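Local coordinates for periplasmic binding protein (Mycobacterium smegmatis, PDB 4MDY) that probably captures an iron-bearing ligand, such as a ferric siderophore, outside the membrane and delivers it to an ABC transporter, at residues Glu61-Trp66 with Arg71-Ala76; Asp43-Gly48 with Pro67-Gln72; Gly182-Gly187 with Asp241-Asp246; Gly187-Thr192 with Asp218-Val223. One frame throughout, in Å; residues are numbered along the deposited sequence.

Interaction 1: Glu61-Trp66 with Arg71-Ala76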
# COMPACT_ATOMS: atom_id res chain seq x y z
N GLU A 61 -2.65 11.61 -9.17
CA GLU A 61 -3.58 12.20 -8.23
C GLU A 61 -3.05 13.56 -7.77
O GLU A 61 -1.84 13.75 -7.72
CB GLU A 61 -3.76 11.29 -7.01
CG GLU A 61 -4.27 9.90 -7.36
CD GLU A 61 -5.72 9.89 -7.83
OE1 GLU A 61 -6.50 10.77 -7.40
OE2 GLU A 61 -6.08 9.00 -8.63
N PRO A 62 -3.95 14.49 -7.44
CA PRO A 62 -3.50 15.81 -6.96
C PRO A 62 -2.66 15.72 -5.68
O PRO A 62 -3.12 15.14 -4.68
CB PRO A 62 -4.80 16.59 -6.72
CG PRO A 62 -5.90 15.59 -6.81
CD PRO A 62 -5.41 14.43 -7.60
N PHE A 63 -1.45 16.28 -5.74
CA PHE A 63 -0.48 16.23 -4.64
C PHE A 63 0.02 14.82 -4.31
O PHE A 63 0.65 14.61 -3.28
CB PHE A 63 -1.03 16.92 -3.39
CG PHE A 63 -1.39 18.36 -3.61
CD1 PHE A 63 -0.39 19.31 -3.80
CD2 PHE A 63 -2.71 18.77 -3.62
CE1 PHE A 63 -0.72 20.64 -3.99
CE2 PHE A 63 -3.04 20.10 -3.82
CZ PHE A 63 -2.04 21.03 -4.01
N GLY A 64 -0.24 13.86 -5.21
CA GLY A 64 0.07 12.45 -4.97
C GLY A 64 -0.81 11.82 -3.90
O GLY A 64 -0.55 10.70 -3.45
N VAL A 65 -1.86 12.53 -3.50
CA VAL A 65 -2.76 12.11 -2.43
C VAL A 65 -4.05 11.61 -3.07
O VAL A 65 -4.75 12.34 -3.76
CB VAL A 65 -3.05 13.27 -1.46
CG1 VAL A 65 -4.03 12.85 -0.38
CG2 VAL A 65 -1.76 13.76 -0.82
N TRP A 66 -4.34 10.34 -2.82
CA TRP A 66 -5.48 9.66 -3.42
C TRP A 66 -6.79 10.05 -2.72
O TRP A 66 -6.75 10.61 -1.61
CB TRP A 66 -5.25 8.14 -3.40
CG TRP A 66 -4.26 7.68 -4.45
CD1 TRP A 66 -2.93 8.00 -4.52
CD2 TRP A 66 -4.52 6.83 -5.57
NE1 TRP A 66 -2.35 7.40 -5.60
CE2 TRP A 66 -3.31 6.67 -6.27
CE3 TRP A 66 -5.66 6.19 -6.05
CZ2 TRP A 66 -3.20 5.89 -7.42
CZ3 TRP A 66 -5.55 5.41 -7.20
CH2 TRP A 66 -4.34 5.27 -7.86
N ARG A 71 -9.79 14.48 2.05
CA ARG A 71 -10.48 15.15 3.16
C ARG A 71 -9.48 15.60 4.23
O ARG A 71 -9.54 16.73 4.71
CB ARG A 71 -11.51 14.20 3.80
CG ARG A 71 -12.25 14.77 5.01
CD ARG A 71 -13.09 13.72 5.74
NE ARG A 71 -12.31 12.92 6.71
CZ ARG A 71 -11.91 13.35 7.91
NH1 ARG A 71 -12.17 14.58 8.33
NH2 ARG A 71 -11.22 12.53 8.70
N GLN A 72 -8.58 14.69 4.58
CA GLN A 72 -7.59 14.94 5.63
C GLN A 72 -6.56 15.98 5.18
O GLN A 72 -6.05 16.76 5.98
CB GLN A 72 -6.89 13.63 6.00
CG GLN A 72 -7.79 12.59 6.67
CD GLN A 72 -8.61 11.76 5.69
OE1 GLN A 72 -8.75 12.09 4.51
NE2 GLN A 72 -9.17 10.68 6.19
N LEU A 73 -6.25 16.00 3.89
CA LEU A 73 -5.37 17.01 3.33
C LEU A 73 -6.07 18.37 3.37
O LEU A 73 -5.44 19.39 3.64
CB LEU A 73 -5.01 16.64 1.89
CG LEU A 73 -3.94 17.49 1.22
CD1 LEU A 73 -2.60 17.33 1.93
CD2 LEU A 73 -3.82 17.13 -0.25
N ALA A 74 -7.38 18.35 3.12
CA ALA A 74 -8.20 19.55 3.06
C ALA A 74 -7.57 20.54 2.08
O ALA A 74 -7.30 20.16 0.94
CB ALA A 74 -8.38 20.15 4.45
N GLY A 75 -7.32 21.77 2.50
CA GLY A 75 -6.84 22.81 1.58
C GLY A 75 -5.33 22.91 1.44
O GLY A 75 -4.84 23.82 0.76
N ALA A 76 -4.59 22.00 2.07
CA ALA A 76 -3.13 22.08 2.06
C ALA A 76 -2.54 21.91 0.66
O ALA A 76 -3.08 21.18 -0.18
CB ALA A 76 -2.53 21.05 3.00
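The Phe63 ring has the carbonyl oxygen of Ala76 over one face, 3.8 Å from CE2 and displaced toward the rim of the ring, while the methyl CD2 of Leu73 approaches it obliquely. The contact folds the loop between strand 53-55 and helix 67-73 back onto the end of that same helix and onto the type II' turn that follows it. Leu73 is the last helical residue; Ala74 takes a positive phi, and the turn, running from Leu73 to Ala76 and closed by the bond from Ala76 N to Leu73 O, swings the chain round so that the Ala76 carbonyl reaches the phenylalanine. Gln77 and Pro78, the next residues along, also touch the ring. The Phe63 and Leu73 side chains cross at about a right angle. Deeper in, buried Val65 meets the same leucine methyl, and Leu45 of helix 40-46 packs on Val65 as well. Leu73 carries its CG anti to the backbone N, and chi1 of -172° and chi2 of 65° together bring CD2 to both loop residues: it lies 3.9 Å from Phe63 CD2 and 4.0 Å from Val65 CG2.

Interaction 2: Asp43-Gly48 with Pro67-Gln72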
# COMPACT_ATOMS: atom_id res chain seq x y z
N ASP A 43 -0.32 7.36 6.36
CA ASP A 43 -0.13 7.18 7.81
C ASP A 43 -0.19 8.53 8.51
O ASP A 43 -0.89 8.69 9.51
CB ASP A 43 1.21 6.50 8.11
CG ASP A 43 1.34 5.13 7.46
OD1 ASP A 43 0.73 4.15 7.95
OD2 ASP A 43 2.06 5.05 6.44
N LEU A 44 0.52 9.51 7.96
CA LEU A 44 0.55 10.86 8.54
C LEU A 44 -0.84 11.50 8.57
O LEU A 44 -1.32 11.95 9.62
CB LEU A 44 1.55 11.74 7.75
CG LEU A 44 3.00 11.28 7.96
CD1 LEU A 44 3.94 11.83 6.90
CD2 LEU A 44 3.49 11.66 9.36
N LEU A 45 -1.51 11.48 7.42
CA LEU A 45 -2.84 12.09 7.30
C LEU A 45 -3.89 11.39 8.17
O LEU A 45 -4.79 12.05 8.69
CB LEU A 45 -3.28 12.12 5.84
CG LEU A 45 -2.51 13.12 4.97
CD1 LEU A 45 -2.85 12.90 3.50
CD2 LEU A 45 -2.80 14.55 5.38
N ALA A 46 -3.77 10.07 8.35
CA ALA A 46 -4.69 9.32 9.20
C ALA A 46 -4.75 9.89 10.62
O ALA A 46 -5.80 9.87 11.24
CB ALA A 46 -4.30 7.85 9.25
N VAL A 47 -3.62 10.39 11.12
CA VAL A 47 -3.55 10.94 12.48
C VAL A 47 -3.49 12.47 12.52
O VAL A 47 -3.18 13.06 13.55
CB VAL A 47 -2.38 10.33 13.28
CG1 VAL A 47 -2.61 8.83 13.49
CG2 VAL A 47 -1.03 10.56 12.61
N GLY A 48 -3.80 13.12 11.40
CA GLY A 48 -3.95 14.58 11.37
C GLY A 48 -2.67 15.36 11.21
O GLY A 48 -2.65 16.57 11.42
N PRO A 67 -7.94 9.76 -3.35
CA PRO A 67 -9.22 10.27 -2.85
C PRO A 67 -9.52 9.98 -1.37
O PRO A 67 -10.14 10.79 -0.71
CB PRO A 67 -10.25 9.58 -3.76
CG PRO A 67 -9.52 9.41 -5.05
CD PRO A 67 -8.12 9.05 -4.63
N TRP A 68 -9.09 8.83 -0.87
CA TRP A 68 -9.36 8.45 0.52
C TRP A 68 -8.58 9.27 1.56
O TRP A 68 -8.83 9.15 2.75
CB TRP A 68 -9.09 6.96 0.72
CG TRP A 68 -7.70 6.58 0.35
CD1 TRP A 68 -6.57 6.78 1.08
CD2 TRP A 68 -7.28 5.96 -0.87
NE1 TRP A 68 -5.48 6.31 0.40
CE2 TRP A 68 -5.89 5.81 -0.80
CE3 TRP A 68 -7.96 5.51 -2.02
CZ2 TRP A 68 -5.14 5.22 -1.83
CZ3 TRP A 68 -7.21 4.92 -3.04
CH2 TRP A 68 -5.82 4.78 -2.93
N ALA A 69 -7.61 10.07 1.12
CA ALA A 69 -6.86 10.94 2.03
C ALA A 69 -7.03 12.44 1.74
O ALA A 69 -6.43 13.26 2.42
CB ALA A 69 -5.40 10.55 2.02
N GLN A 70 -7.86 12.78 0.75
CA GLN A 70 -8.06 14.18 0.35
C GLN A 70 -8.77 15.04 1.40
O GLN A 70 -8.39 16.19 1.61
CB GLN A 70 -8.80 14.25 -1.00
CG GLN A 70 -7.89 14.10 -2.20
CD GLN A 70 -6.96 15.29 -2.37
OE1 GLN A 70 -7.28 16.39 -1.93
NE2 GLN A 70 -5.79 15.07 -2.98
N ARG A 71 -9.79 14.48 2.05
CA ARG A 71 -10.48 15.15 3.16
C ARG A 71 -9.48 15.60 4.23
O ARG A 71 -9.54 16.73 4.71
CB ARG A 71 -11.51 14.20 3.80
CG ARG A 71 -12.25 14.77 5.01
CD ARG A 71 -13.09 13.72 5.74
NE ARG A 71 -12.31 12.92 6.71
CZ ARG A 71 -11.91 13.35 7.91
NH1 ARG A 71 -12.17 14.58 8.33
NH2 ARG A 71 -11.22 12.53 8.70
N GLN A 72 -8.58 14.69 4.58
CA GLN A 72 -7.59 14.94 5.63
C GLN A 72 -6.56 15.98 5.18
O GLN A 72 -6.05 16.76 5.98
CB GLN A 72 -6.89 13.63 6.00
CG GLN A 72 -7.79 12.59 6.67
CD GLN A 72 -8.61 11.76 5.69
OE1 GLN A 72 -8.75 12.09 4.51
NE2 GLN A 72 -9.17 10.68 6.19
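Two short helices, 40-46 and 67-73, pack together here, and the first of them ends right beside the contact in a Schellman motif. Gly48, at positive phi, is its C-prime residue: Gly48 N bonds to Leu45 O and Val49 N to Leu44 O. Leu45 carries the contact from this side, all of it by packing. Its CG stands anti to the carbonyl carbon (chi1 -71°), and the two branches divide the work along helix 67-73. CD1 touches Ala69, with both the carbonyl oxygen and CB of that residue 3.8 Å from it. CD2 settles one helical turn further on, 4.0 Å from Gln72 O. The root of the leucine is engaged too, since Leu45 CB lies 3.9 Å from Gln72 CB. Gln72 sets off toward Leu45, but its chain bends at chi2 (83°) and the end leads away, so its aliphatic part does the touching: CG comes within 3.7 Å of Leu45 O, the same oxygen that accepts the Gly48 bond. Backbones come close at this point, with 5.8 Å between Leu45 CA and Gln72 CA. Elsewhere on helix 40-46, Asp43 and Leu44 pack against helix 134-144, and Ala46 touches Leu154 of helix 148-168. Helix 67-73 in turn sets Trp68 against Glu266 and Ala270 of helix 265-273, which places the pair among three longer helices.

Interaction 3: Gly182-Gly187 with Asp241-Asp246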
# COMPACT_ATOMS: atom_id res chain seq x y z
N GLY A 182 -2.60 -5.66 -13.03
CA GLY A 182 -3.57 -5.23 -14.05
C GLY A 182 -3.04 -5.28 -15.47
O GLY A 182 -3.82 -5.13 -16.42
N THR A 183 -1.73 -5.46 -15.62
CA THR A 183 -1.09 -5.61 -16.93
C THR A 183 -0.21 -6.86 -16.97
O THR A 183 0.30 -7.32 -15.94
CB THR A 183 -0.24 -4.37 -17.27
OG1 THR A 183 0.79 -4.19 -16.29
CG2 THR A 183 -1.10 -3.11 -17.31
N LEU A 184 -0.06 -7.43 -18.16
CA LEU A 184 0.86 -8.55 -18.35
C LEU A 184 2.27 -7.99 -18.48
O LEU A 184 2.46 -6.83 -18.84
CB LEU A 184 0.49 -9.38 -19.59
CG LEU A 184 -0.93 -9.97 -19.64
CD1 LEU A 184 -1.17 -10.68 -20.96
CD2 LEU A 184 -1.17 -10.93 -18.49
N TYR A 185 3.26 -8.82 -18.16
CA TYR A 185 4.66 -8.46 -18.32
C TYR A 185 5.30 -9.48 -19.25
O TYR A 185 5.38 -10.67 -18.91
CB TYR A 185 5.41 -8.46 -16.98
CG TYR A 185 6.87 -8.10 -17.16
CD1 TYR A 185 7.26 -6.78 -17.31
CD2 TYR A 185 7.84 -9.09 -17.23
CE1 TYR A 185 8.59 -6.45 -17.50
CE2 TYR A 185 9.18 -8.77 -17.43
CZ TYR A 185 9.54 -7.44 -17.56
OH TYR A 185 10.86 -7.09 -17.75
N ARG A 186 5.75 -9.03 -20.41
CA ARG A 186 6.34 -9.92 -21.42
C ARG A 186 5.48 -11.17 -21.62
O ARG A 186 6.01 -12.29 -21.66
CB ARG A 186 7.78 -10.29 -21.03
CG ARG A 186 8.71 -9.09 -20.91
CD ARG A 186 10.14 -9.48 -20.56
NE ARG A 186 10.82 -10.15 -21.67
CZ ARG A 186 11.41 -11.35 -21.62
NH1 ARG A 186 11.99 -11.84 -22.71
NH2 ARG A 186 11.43 -12.08 -20.50
N GLY A 187 4.17 -10.98 -21.72
CA GLY A 187 3.23 -12.09 -21.94
C GLY A 187 2.87 -12.93 -20.71
O GLY A 187 2.02 -13.81 -20.80
N ASP A 241 -9.78 -4.75 -20.83
CA ASP A 241 -10.06 -5.25 -22.17
C ASP A 241 -8.79 -5.82 -22.82
O ASP A 241 -8.87 -6.79 -23.57
CB ASP A 241 -10.72 -4.15 -23.02
CG ASP A 241 -12.06 -3.69 -22.44
OD1 ASP A 241 -12.75 -4.49 -21.76
OD2 ASP A 241 -12.44 -2.53 -22.66
N ALA A 242 -7.63 -5.26 -22.49
CA ALA A 242 -6.36 -5.83 -22.94
C ALA A 242 -6.12 -7.23 -22.37
O ALA A 242 -5.58 -8.11 -23.05
CB ALA A 242 -5.21 -4.90 -22.61
N LEU A 243 -6.52 -7.46 -21.12
CA LEU A 243 -6.40 -8.78 -20.52
C LEU A 243 -7.39 -9.76 -21.15
O LEU A 243 -7.02 -10.87 -21.51
CB LEU A 243 -6.63 -8.71 -19.01
CG LEU A 243 -5.56 -7.96 -18.22
CD1 LEU A 243 -6.07 -7.68 -16.81
CD2 LEU A 243 -4.26 -8.74 -18.18
N LEU A 244 -8.64 -9.34 -21.28
CA LEU A 244 -9.66 -10.18 -21.90
C LEU A 244 -9.37 -10.46 -23.39
O LEU A 244 -9.82 -11.47 -23.92
CB LEU A 244 -11.04 -9.56 -21.72
CG LEU A 244 -11.54 -9.55 -20.27
CD1 LEU A 244 -12.80 -8.72 -20.15
CD2 LEU A 244 -11.77 -10.96 -19.75
N ALA A 245 -8.63 -9.57 -24.04
CA ALA A 245 -8.22 -9.78 -25.43
C ALA A 245 -7.09 -10.81 -25.59
O ALA A 245 -6.85 -11.30 -26.70
CB ALA A 245 -7.80 -8.45 -26.07
N ASP A 246 -6.39 -11.13 -24.51
CA ASP A 246 -5.32 -12.12 -24.56
C ASP A 246 -5.95 -13.51 -24.72
O ASP A 246 -6.84 -13.87 -23.95
CB ASP A 246 -4.46 -12.04 -23.29
CG ASP A 246 -3.37 -13.08 -23.27
OD1 ASP A 246 -3.67 -14.25 -22.96
OD2 ASP A 246 -2.20 -12.74 -23.56
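Leu243 and Leu184 make the close-packed part of this contact, their side chains crossing at a slant with 3.8 Å between Leu184 CD2 and Leu243 CD2. The other methyl of Leu243 is tighter still against the backbone: CD1 sits 3.4 Å from Gly182 O, just after strand 176-181 ends. Leu243 leaves its helix turned partly aside from the loop, and its branched end closes the gap, with chi1 at -67° holding CG anti to the carbonyl carbon. That end is buried, and Phe262 of strand 260-262 also touches it. The parts joined are two connections of an alpha/beta domain, the loop leaving strand 176-181 and helix 237-244, which follows strand 229-233; these two strands are neighbours in a four-stranded parallel sheet. At the far end of the helix stands Asp246, the N-cap of the next one, its OD1 accepting from Val249 N and, weakly, Ile248 N. Its CG is anti to the backbone N (chi1 178°), which carries the carboxylate across to Leu184, where Leu184 CD1 lies 3.5 Å from Asp246 OD2. That oxygen takes its charge partner elsewhere, in a salt bridge to Arg217, whose NH1 also donates to Gly187 O. The looser side is that of Leu184 itself, which remains partly exposed although its methyls lie against Leu243 and Asp246, and the loop beyond it runs at the surface.

Interaction 4: Gly187-Thr192 with Asp218-Val223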
# COMPACT_ATOMS: atom_id res chain seq x y z
N GLY A 187 4.17 -10.98 -21.72
CA GLY A 187 3.23 -12.09 -21.94
C GLY A 187 2.87 -12.93 -20.71
O GLY A 187 2.02 -13.81 -20.80
N GLY A 188 3.51 -12.66 -19.58
CA GLY A 188 3.24 -13.39 -18.34
C GLY A 188 2.35 -12.61 -17.39
O GLY A 188 2.12 -11.40 -17.56
N VAL A 189 1.85 -13.31 -16.38
CA VAL A 189 0.99 -12.72 -15.37
C VAL A 189 1.80 -12.35 -14.14
O VAL A 189 2.62 -13.15 -13.67
CB VAL A 189 -0.14 -13.69 -14.97
CG1 VAL A 189 -0.88 -13.18 -13.74
CG2 VAL A 189 -1.11 -13.90 -16.13
N GLN A 190 1.56 -11.15 -13.63
CA GLN A 190 2.18 -10.69 -12.40
C GLN A 190 1.26 -11.02 -11.22
O GLN A 190 0.05 -10.85 -11.30
CB GLN A 190 2.44 -9.20 -12.48
CG GLN A 190 3.29 -8.86 -13.70
CD GLN A 190 3.69 -7.41 -13.75
OE1 GLN A 190 2.93 -6.57 -14.24
NE2 GLN A 190 4.89 -7.11 -13.28
N ALA A 191 1.85 -11.50 -10.13
CA ALA A 191 1.07 -11.89 -8.95
C ALA A 191 1.73 -11.42 -7.66
O ALA A 191 2.93 -11.15 -7.61
CB ALA A 191 0.87 -13.39 -8.91
N THR A 192 0.91 -11.30 -6.62
CA THR A 192 1.40 -10.99 -5.29
C THR A 192 1.51 -12.30 -4.50
O THR A 192 0.50 -12.91 -4.16
CB THR A 192 0.46 -9.99 -4.58
OG1 THR A 192 0.44 -8.76 -5.32
CG2 THR A 192 0.95 -9.72 -3.17
N ASP A 218 3.63 -19.77 -20.50
CA ASP A 218 3.32 -21.19 -20.67
C ASP A 218 2.70 -21.85 -19.41
O ASP A 218 2.21 -22.98 -19.50
CB ASP A 218 4.55 -21.96 -21.17
CG ASP A 218 5.66 -22.03 -20.16
OD1 ASP A 218 5.88 -21.04 -19.43
OD2 ASP A 218 6.34 -23.07 -20.10
N GLU A 219 2.71 -21.16 -18.27
CA GLU A 219 2.16 -21.71 -17.02
C GLU A 219 0.86 -21.04 -16.54
O GLU A 219 0.33 -21.38 -15.49
CB GLU A 219 3.21 -21.63 -15.90
CG GLU A 219 4.36 -22.61 -16.08
CD GLU A 219 5.44 -22.45 -15.02
OE1 GLU A 219 5.09 -22.18 -13.85
OE2 GLU A 219 6.63 -22.60 -15.35
N ILE A 220 0.34 -20.09 -17.31
CA ILE A 220 -0.81 -19.31 -16.87
C ILE A 220 -2.03 -20.17 -16.55
O ILE A 220 -2.62 -20.03 -15.47
CB ILE A 220 -1.19 -18.24 -17.91
CG1 ILE A 220 -0.12 -17.16 -17.94
CG2 ILE A 220 -2.54 -17.62 -17.60
CD1 ILE A 220 -0.24 -16.23 -19.13
N ALA A 221 -2.42 -21.04 -17.48
CA ALA A 221 -3.56 -21.93 -17.27
C ALA A 221 -3.32 -22.85 -16.07
O ALA A 221 -4.18 -22.96 -15.20
CB ALA A 221 -3.84 -22.75 -18.52
N SER A 222 -2.14 -23.45 -16.03
CA SER A 222 -1.76 -24.37 -14.97
C SER A 222 -1.94 -23.75 -13.57
O SER A 222 -2.42 -24.41 -12.65
CB SER A 222 -0.30 -24.81 -15.20
OG SER A 222 0.24 -25.46 -14.07
N VAL A 223 -1.57 -22.48 -13.41
CA VAL A 223 -1.63 -21.82 -12.11
C VAL A 223 -2.98 -21.17 -11.82
O VAL A 223 -3.54 -21.35 -10.72
CB VAL A 223 -0.53 -20.76 -11.97
CG1 VAL A 223 -0.60 -20.09 -10.61
CG2 VAL A 223 0.83 -21.41 -12.18
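Val189 and Ile220 meet obliquely, each pointing its CB at the other segment, and the valine makes the contact through one methyl, CG2. Val189 CG2 lies 3.9 Å from Ile220 CG1 and at the same distance from Ile220 CD1, so it rests along the outer arm of the isoleucine. The torsions make this possible: chi1 of 169° on Val189 leaves CG2 anti to the carbonyl carbon, and on Ile220 the CG1 arm is likewise anti to its carbonyl carbon, with chi2 of 167° extending the arm to CD1. At its tip CD1 also reaches the backbone, 3.7 Å from Gly187 O. Val189 belongs to a short antiparallel pair of strands, 189-190 with 214-215, where it bonds through the backbone to Ile215; Ile220 opens helix 220-224, which follows soon after the second strand. The contact thus lays the first turn of that helix against the two-stranded antiparallel pair. Helical bonding has already begun at this turn, with Val223 N 3.0 Å from Glu219 O. Leu180 of strand 176-181 and Leu184 add to the apolar surroundings of the valine.

Starting from the N terminus, interaction 2 opens first, at helix 40-46, and closes when the chain comes back as helix 67-73. Interaction 1 opens inside that loop and closes just past it, at the end of helix 67-73 and the turn after it, so the two cross; they share Arg71 and Gln72, and Gln70 NE2 to Val65 O probably bonds them together. Both helix 40-46 and the loop before helix 67-73 are thereby tied to that helix. More than a hundred residues later interaction 3 joins the loop after strand 176-181 to helix 237-244. Interaction 4 opens and closes between its ends, sharing Gly187 and joining strand 189-190 to helix 220-224. Interactions 2 and 4 fall on opposite sides of the chain's centre.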